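Long-range contacts in YghZ aldo-keto reductase (Escherichia coli, PDB 3N6Q), which probably catalyses the NAD(P)H-dependent reduction of aldehydes and ketones to alcohols, as a TIM-barrel member of the aldo-keto reductase family: residues E75-L80 and K125-E130; W3-E8 and A52-I57; R268-M273 and D329-D334. All blocks are in the same frame, centred on the assembly; numbering follows the deposited sequence.

The three contacts illustrate how a TIM barrel ties its outer layer together. Interaction 1 packs one barrel helix against the C-terminal end of the next, interaction 2 fastens N-terminal residues 3-8 onto the end of helix 42-54, and interaction 3 pairs two antiparallel helices on the far side of the chain's centre from interaction 1. The centres of interactions 1 and 2 lie about 20 Å apart, with nearest atoms about 7 Å apart, whereas the centre of interaction 3 is about 42 Å from that of interaction 1 and about 36 Å from that of interaction 2. A bound magnesium ion sits about 11 Å from Gly-78 and about 12 Å from the side chain of Trp-3.

Interaction 1: E75-L80 and K125-E130; sequences ENFGRL and KRMGLE
Gly-78 and Met-127 bring the two backbones together, with the CA of Gly-78 3.3 Å from the carbonyl O of Met-127. One turn earlier, the CA of Glu-75 lies 3.5 Å from the O of Arg-126 in a nearly straight CA-H...O contact, 172° at the hydrogen. A CB on Gly-78 would probably run into the carbonyl oxygens of both Arg-126 and Met-127, so the glycine lets the helices close to a CA-CA distance of 3.8 Å at Gly-78 and Met-127. No direct hydrogen bond crosses the contact, but two waters do the joining. One donates to the O of Glu-75 and the O of Arg-126, the other to the O of Gly-78 and the O of Met-127, so that carbonyls from both helices share donors.

These are successive helices of the TIM barrel, 72-84 and 113-127, separated in sequence by strand 93-98. The second ends here in a Schellman motif, whose C-prime residue, Gly-128, turns the chain away with positive phi.

Side chains close the flanks. The methylene CG of Glu-75 rests 3.8 Å from CD of Arg-126, an aliphatic contact in which the two chains cross obliquely; the carboxylate and guanidinium planes are 46° apart and their charged atoms do not meet. Arg-126 bends at chi3 and gives its NE to a salt bridge with Glu-74, while NH1 bonds to Gln-122, two partners that probably fix its rotation. Toward the barrel, Met-127 SD approaches Phe-77 CD2 at 4.0 Å, a Met-aromatic contact in which the sulfur stands oblique to the ring. Phe-77 has its CG anti to the backbone N (chi1 -176°), which carries the ring toward this sulfur, and both residues also pack on Ile-94 of strand 93-98.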
# COMPACT_ATOMS: atom_id res chain seq x y z
N GLU B 75 23.51 -14.11 -4.97
CA GLU B 75 23.07 -15.31 -5.76
C GLU B 75 23.44 -16.64 -5.08
O GLU B 75 22.61 -17.57 -4.99
CB GLU B 75 23.75 -15.31 -7.13
CG GLU B 75 23.31 -14.20 -7.98
CD GLU B 75 23.98 -14.20 -9.38
OE1 GLU B 75 24.98 -14.89 -9.61
OE2 GLU B 75 23.48 -13.46 -10.25
N ASN B 76 24.66 -16.72 -4.58
CA ASN B 76 25.18 -17.96 -3.96
C ASN B 76 24.46 -18.21 -2.68
O ASN B 76 23.98 -19.33 -2.39
CB ASN B 76 26.69 -17.86 -3.74
CG ASN B 76 27.48 -18.09 -4.99
OD1 ASN B 76 27.02 -18.82 -5.89
ND2 ASN B 76 28.63 -17.46 -5.10
N PHE B 77 24.33 -17.15 -1.88
CA PHE B 77 23.47 -17.26 -0.72
C PHE B 77 22.06 -17.70 -1.07
O PHE B 77 21.45 -18.54 -0.37
CB PHE B 77 23.43 -15.91 0.06
CG PHE B 77 22.63 -15.96 1.32
CD1 PHE B 77 23.18 -16.52 2.49
CD2 PHE B 77 21.41 -15.29 1.41
CE1 PHE B 77 22.50 -16.49 3.70
CE2 PHE B 77 20.72 -15.25 2.62
CZ PHE B 77 21.26 -15.87 3.77
N GLY B 78 21.47 -17.09 -2.09
CA GLY B 78 20.10 -17.54 -2.45
C GLY B 78 20.04 -19.04 -2.79
O GLY B 78 19.08 -19.72 -2.45
N ARG B 79 21.04 -19.54 -3.47
CA ARG B 79 21.05 -20.97 -3.84
C ARG B 79 21.13 -21.83 -2.59
O ARG B 79 20.45 -22.88 -2.46
CB ARG B 79 22.29 -21.24 -4.66
CG ARG B 79 22.27 -20.61 -6.05
CD ARG B 79 23.50 -21.08 -6.85
NE ARG B 79 23.42 -22.51 -7.18
CZ ARG B 79 24.41 -23.22 -7.75
NH1 ARG B 79 25.56 -22.64 -8.08
NH2 ARG B 79 24.23 -24.52 -7.99
N LEU B 80 22.04 -21.45 -1.70
CA LEU B 80 22.24 -22.23 -0.46
C LEU B 80 21.04 -22.15 0.44
O LEU B 80 20.69 -23.16 1.11
CB LEU B 80 23.54 -21.85 0.26
CG LEU B 80 24.78 -22.17 -0.56
CD1 LEU B 80 26.00 -21.54 0.14
CD2 LEU B 80 24.95 -23.70 -0.65
N LYS B 125 15.57 -10.53 -6.09
CA LYS B 125 15.63 -11.53 -7.20
C LYS B 125 16.82 -12.43 -7.16
O LYS B 125 16.66 -13.66 -7.30
CB LYS B 125 15.56 -10.80 -8.56
CG LYS B 125 15.61 -11.76 -9.76
CD LYS B 125 15.42 -10.92 -11.04
CE LYS B 125 15.04 -11.74 -12.26
NZ LYS B 125 14.84 -10.76 -13.40
N ARG B 126 18.01 -11.89 -6.91
CA ARG B 126 19.21 -12.70 -6.75
C ARG B 126 19.09 -13.72 -5.61
O ARG B 126 19.56 -14.86 -5.73
CB ARG B 126 20.47 -11.84 -6.61
CG ARG B 126 20.99 -11.20 -7.96
CD ARG B 126 22.35 -10.54 -7.80
NE ARG B 126 22.25 -9.38 -6.91
CZ ARG B 126 22.07 -8.13 -7.33
NH1 ARG B 126 21.92 -7.85 -8.65
NH2 ARG B 126 21.90 -7.15 -6.42
N MET B 127 18.55 -13.28 -4.47
CA MET B 127 18.54 -14.13 -3.26
C MET B 127 17.31 -15.03 -3.27
O MET B 127 17.18 -15.95 -2.47
CB MET B 127 18.50 -13.22 -1.98
CG MET B 127 19.85 -12.59 -1.78
SD MET B 127 20.03 -11.85 -0.12
CE MET B 127 19.15 -10.29 -0.39
N GLY B 128 16.35 -14.76 -4.17
CA GLY B 128 15.11 -15.54 -4.18
C GLY B 128 14.23 -15.32 -2.97
O GLY B 128 13.55 -16.25 -2.51
N LEU B 129 14.19 -14.08 -2.46
CA LEU B 129 13.44 -13.76 -1.25
C LEU B 129 12.29 -12.83 -1.57
O LEU B 129 12.40 -11.96 -2.47
CB LEU B 129 14.38 -12.99 -0.29
CG LEU B 129 15.52 -13.78 0.34
CD1 LEU B 129 16.32 -12.82 1.25
CD2 LEU B 129 14.87 -14.89 1.17
N GLU B 130 11.20 -12.94 -0.83
CA GLU B 130 10.10 -11.97 -0.89
C GLU B 130 10.52 -10.65 -0.26
O GLU B 130 10.03 -9.58 -0.66
CB GLU B 130 8.90 -12.44 -0.06
CG GLU B 130 7.95 -13.45 -0.66
CD GLU B 130 7.03 -14.01 0.43
OE1 GLU B 130 6.16 -13.25 0.92
OE2 GLU B 130 7.29 -15.15 0.91
O HOH W 1 20.30 -17.72 -6.35
O HOH W 2 16.51 -18.39 -2.22

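Interaction 2: W3-E8 and A52-I57; sequences WLANPE and AFDLGI
The indole of Trp-3 has the backbone N of Ala-5 over the centre of one face, while Asp-54 OD2 lies at its edge in the ring plane. Arg-50 makes a cation-pi contact with the indole, and Phe-85 meets it edge-to-face. The carboxylate is turned 39° from the indole, and its OD1 stands 3.4 Å from Trp-3 CZ2. Trp-3 CH2 in turn comes up to the edge of the Phe-53 ring, 4.0 Å from CD2, and the methyl of Ala-5 rests obliquely against CD2 and CE2 of that phenyl, with CB 3.6 Å from CE2. Tyr-88 also meets Phe-53, and its hydroxyl bonds to the N of Ala-5.

Asp-54 is the polar centre. Its OD1 receives the N-H of Asn-6 in a straight bond, 2.7 Å from N to OD1 and 179° at the hydrogen, arriving from above the carboxylate plane. OD2 accepts a hydrogen bond from a water that also donates to the O of Leu-4; a second water accepts from Trp-3 NE1 and gives OD2 a weak bond. Asn-6 answers through its amide: with CG anti to the backbone N (chi1 170°), ND2 reaches Asp-54 O at 3.0 Å, in the carbonyl plane on a lone pair. A leucine in place of Asn-6 would probably leave Asp-54 O without this donor and Glu-8 N without its acceptor, freeing the turn to shift.

The bond from Glu-8 N to Asn-6 OD1 makes an Asx turn in residues 3-8, which thus dock on the last turn of helix 42-54, itself ended by a Schellman motif at Gly-56.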
# COMPACT_ATOMS: atom_id res chain seq x y z
N TRP B 3 19.14 -31.64 5.18
CA TRP B 3 20.10 -31.21 6.21
C TRP B 3 19.34 -30.79 7.46
O TRP B 3 18.40 -30.00 7.39
CB TRP B 3 21.01 -30.08 5.70
CG TRP B 3 21.93 -29.56 6.78
CD1 TRP B 3 22.91 -30.25 7.45
CD2 TRP B 3 21.87 -28.27 7.37
NE1 TRP B 3 23.50 -29.43 8.41
CE2 TRP B 3 22.83 -28.24 8.42
CE3 TRP B 3 21.08 -27.13 7.13
CZ2 TRP B 3 23.09 -27.08 9.18
CZ3 TRP B 3 21.33 -25.97 7.91
CH2 TRP B 3 22.35 -25.97 8.91
N LEU B 4 19.76 -31.32 8.61
CA LEU B 4 19.09 -31.01 9.87
C LEU B 4 20.03 -30.17 10.76
O LEU B 4 21.18 -30.55 11.03
CB LEU B 4 18.62 -32.32 10.56
CG LEU B 4 17.92 -32.32 11.91
CD1 LEU B 4 16.54 -31.65 11.84
CD2 LEU B 4 17.75 -33.79 12.37
N ALA B 5 19.62 -28.95 11.06
CA ALA B 5 20.48 -28.03 11.79
C ALA B 5 20.63 -28.59 13.23
O ALA B 5 19.77 -29.31 13.71
CB ALA B 5 19.85 -26.62 11.83
N ASN B 6 21.73 -28.25 13.87
CA ASN B 6 22.02 -28.64 15.27
C ASN B 6 20.85 -28.33 16.19
O ASN B 6 20.42 -27.17 16.32
CB ASN B 6 23.33 -27.97 15.69
CG ASN B 6 23.60 -28.10 17.18
OD1 ASN B 6 23.12 -29.02 17.82
ND2 ASN B 6 24.35 -27.14 17.74
N PRO B 7 20.28 -29.36 16.83
CA PRO B 7 19.11 -29.10 17.66
C PRO B 7 19.44 -28.24 18.86
O PRO B 7 18.55 -27.60 19.37
CB PRO B 7 18.65 -30.50 18.14
CG PRO B 7 19.49 -31.47 17.42
CD PRO B 7 20.56 -30.80 16.64
N GLU B 8 20.72 -28.14 19.20
CA GLU B 8 21.20 -27.38 20.35
C GLU B 8 21.72 -25.99 19.96
O GLU B 8 22.27 -25.26 20.81
CB GLU B 8 22.36 -28.17 21.03
CG GLU B 8 21.93 -29.54 21.62
CD GLU B 8 20.66 -29.43 22.44
OE1 GLU B 8 20.58 -28.51 23.29
OE2 GLU B 8 19.69 -30.21 22.22
N ALA B 52 27.77 -21.68 10.83
CA ALA B 52 27.22 -20.47 11.45
C ALA B 52 25.89 -20.74 12.13
O ALA B 52 25.71 -20.45 13.33
CB ALA B 52 27.07 -19.34 10.40
N PHE B 53 24.95 -21.32 11.40
CA PHE B 53 23.61 -21.54 11.93
C PHE B 53 23.60 -22.58 13.06
O PHE B 53 22.86 -22.42 14.03
CB PHE B 53 22.67 -21.95 10.80
CG PHE B 53 21.21 -21.96 11.19
CD1 PHE B 53 20.60 -20.81 11.69
CD2 PHE B 53 20.46 -23.13 11.06
CE1 PHE B 53 19.23 -20.80 12.04
CE2 PHE B 53 19.04 -23.13 11.38
CZ PHE B 53 18.44 -21.98 11.87
N ASP B 54 24.42 -23.62 12.94
CA ASP B 54 24.54 -24.65 14.03
C ASP B 54 25.13 -24.02 15.31
O ASP B 54 24.94 -24.56 16.42
CB ASP B 54 25.44 -25.75 13.57
CG ASP B 54 24.75 -26.75 12.64
OD1 ASP B 54 23.52 -26.77 12.54
OD2 ASP B 54 25.47 -27.57 12.13
N LEU B 55 25.87 -22.93 15.16
CA LEU B 55 26.38 -22.17 16.35
C LEU B 55 25.42 -21.12 16.90
O LEU B 55 25.74 -20.46 17.90
CB LEU B 55 27.74 -21.52 16.06
CG LEU B 55 28.94 -22.40 15.78
CD1 LEU B 55 30.02 -21.56 15.15
CD2 LEU B 55 29.46 -23.15 17.10
N GLY B 56 24.21 -21.03 16.34
CA GLY B 56 23.23 -20.03 16.77
C GLY B 56 23.37 -18.69 16.06
O GLY B 56 22.71 -17.72 16.41
N ILE B 57 24.28 -18.59 15.11
CA ILE B 57 24.37 -17.33 14.36
C ILE B 57 23.21 -17.27 13.37
O ILE B 57 23.16 -18.04 12.42
CB ILE B 57 25.69 -17.22 13.66
CG1 ILE B 57 26.83 -17.23 14.72
CG2 ILE B 57 25.74 -15.93 12.80
CD1 ILE B 57 28.15 -17.17 14.10
O HOH W 3 26.09 -29.76 9.49
O HOH W 4 23.95 -29.87 11.90

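Interaction 3: R268-M273 and D329-D334; sequences RLLNEM and DQHIAD
His-331 reaches across to helix 261-276 and meets three of its residues with one ring and one CB. Its CG is anti to the carbonyl carbon, and chi2 of -47° turns one imidazole face to Leu-269. The CB of that leucine stands over the face, displaced toward the rim, 3.7 Å from the ring centroid and 14° off the normal: a CH-pi contact. Leu-269 also extends its CD1 to the ND1-CE1 part of the ring, 3.6 Å from ND1.

Met-273 takes the edge instead, in a Met-aromatic contact. Its chain runs out straight through chi2 and bends at chi3, and its SD lies in the ring plane, 3.6 Å from His-331 CD2. The sulfur and the leucine thus hold the imidazole at its edge and over a face, which is likely to restrict its rotation. Leu-270 meets the base of the same side chain, passing it in the opposite direction with CG 4.1 Å from His-331 CB. Its CD1 meets CG1 of Ile-332 at 4.1 Å, the two side chains roughly perpendicular.

No hydrogen bond links the two segments, although the O of His-331 accepts one from Ser-266, a turn earlier on the facing helix. The segments form an antiparallel helix pair in the outer layer of the TIM-barrel chain, far from its centre, their axes at 167° and 9.9 Å apart at closest approach. Leu-270 and Met-273 also pack on Ile-328 of helix 322-334, while Leu-270 turns to Met-281 of helix 281-289, so helix 261-276 touches both; Asp-329 forms a salt bridge with Arg-201.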
# COMPACT_ATOMS: atom_id res chain seq x y z
N ARG B 268 52.27 -7.35 19.19
CA ARG B 268 52.84 -8.42 19.98
C ARG B 268 52.45 -8.29 21.46
O ARG B 268 52.06 -9.26 22.06
CB ARG B 268 54.36 -8.51 19.79
CG ARG B 268 54.83 -8.99 18.38
CD ARG B 268 56.37 -9.05 18.19
NE ARG B 268 56.93 -7.99 17.33
CZ ARG B 268 57.90 -7.16 17.70
NH1 ARG B 268 58.40 -7.23 18.93
NH2 ARG B 268 58.35 -6.22 16.86
N LEU B 269 52.52 -7.10 22.01
CA LEU B 269 52.19 -6.91 23.43
C LEU B 269 50.67 -7.06 23.67
O LEU B 269 50.22 -7.66 24.65
CB LEU B 269 52.64 -5.53 23.88
CG LEU B 269 54.17 -5.39 24.05
CD1 LEU B 269 54.51 -3.86 24.14
CD2 LEU B 269 54.59 -6.15 25.31
N LEU B 270 49.88 -6.61 22.70
CA LEU B 270 48.44 -6.91 22.78
C LEU B 270 48.14 -8.41 22.75
O LEU B 270 47.26 -8.89 23.52
CB LEU B 270 47.66 -6.15 21.70
CG LEU B 270 47.59 -4.63 21.92
CD1 LEU B 270 47.17 -4.00 20.55
CD2 LEU B 270 46.54 -4.35 23.02
N ASN B 271 48.87 -9.17 21.94
CA ASN B 271 48.65 -10.62 21.84
C ASN B 271 49.04 -11.30 23.17
O ASN B 271 48.41 -12.30 23.60
CB ASN B 271 49.49 -11.21 20.70
CG ASN B 271 49.24 -12.69 20.50
OD1 ASN B 271 48.10 -13.13 20.39
ND2 ASN B 271 50.32 -13.49 20.50
N GLU B 272 50.12 -10.77 23.77
CA GLU B 272 50.51 -11.22 25.12
C GLU B 272 49.42 -10.99 26.16
O GLU B 272 49.15 -11.91 26.99
CB GLU B 272 51.88 -10.69 25.54
CG GLU B 272 52.96 -11.31 24.73
CD GLU B 272 54.37 -10.76 25.04
OE1 GLU B 272 54.53 -9.85 25.88
OE2 GLU B 272 55.30 -11.22 24.37
N MET B 273 48.78 -9.81 26.12
CA MET B 273 47.63 -9.55 26.99
C MET B 273 46.56 -10.56 26.75
O MET B 273 45.93 -11.04 27.71
CB MET B 273 47.05 -8.13 26.86
CG MET B 273 47.99 -6.96 27.30
SD MET B 273 47.13 -5.36 27.27
CE MET B 273 45.86 -5.61 28.56
N ASP B 329 44.77 0.51 25.73
CA ASP B 329 44.90 1.82 25.08
C ASP B 329 46.33 2.33 25.03
O ASP B 329 46.77 2.95 24.05
CB ASP B 329 44.02 2.88 25.74
CG ASP B 329 42.54 2.65 25.48
OD1 ASP B 329 42.20 1.69 24.73
OD2 ASP B 329 41.73 3.39 26.07
N GLN B 330 47.05 2.17 26.13
CA GLN B 330 48.43 2.57 26.11
C GLN B 330 49.29 1.87 25.03
O GLN B 330 50.14 2.53 24.39
CB GLN B 330 49.04 2.41 27.51
CG GLN B 330 50.48 2.97 27.63
CD GLN B 330 50.47 4.47 27.71
OE1 GLN B 330 49.78 5.05 28.57
NE2 GLN B 330 51.15 5.13 26.77
N HIS B 331 49.17 0.54 24.87
CA HIS B 331 49.93 -0.17 23.84
C HIS B 331 49.54 0.39 22.47
O HIS B 331 50.39 0.54 21.58
CB HIS B 331 49.62 -1.68 23.83
CG HIS B 331 50.23 -2.42 24.98
ND1 HIS B 331 51.54 -2.24 25.37
CD2 HIS B 331 49.70 -3.34 25.82
CE1 HIS B 331 51.80 -3.04 26.39
NE2 HIS B 331 50.71 -3.74 26.66
N ILE B 332 48.27 0.75 22.33
CA ILE B 332 47.80 1.30 21.02
C ILE B 332 48.43 2.66 20.70
O ILE B 332 49.05 2.83 19.64
CB ILE B 332 46.27 1.28 20.85
CG1 ILE B 332 45.78 -0.17 20.75
CG2 ILE B 332 45.82 2.05 19.57
CD1 ILE B 332 44.28 -0.34 21.09
N ALA B 333 48.43 3.54 21.69
CA ALA B 333 49.11 4.85 21.61
C ALA B 333 50.61 4.69 21.38
O ALA B 333 51.15 5.30 20.44
CB ALA B 333 48.84 5.65 22.90
N ASP B 334 51.29 3.86 22.18
CA ASP B 334 52.73 3.64 22.04
C ASP B 334 53.11 3.13 20.65
O ASP B 334 54.22 3.39 20.17
CB ASP B 334 53.28 2.63 23.05
CG ASP B 334 53.28 3.14 24.48
OD1 ASP B 334 53.02 4.33 24.74
OD2 ASP B 334 53.52 2.29 25.37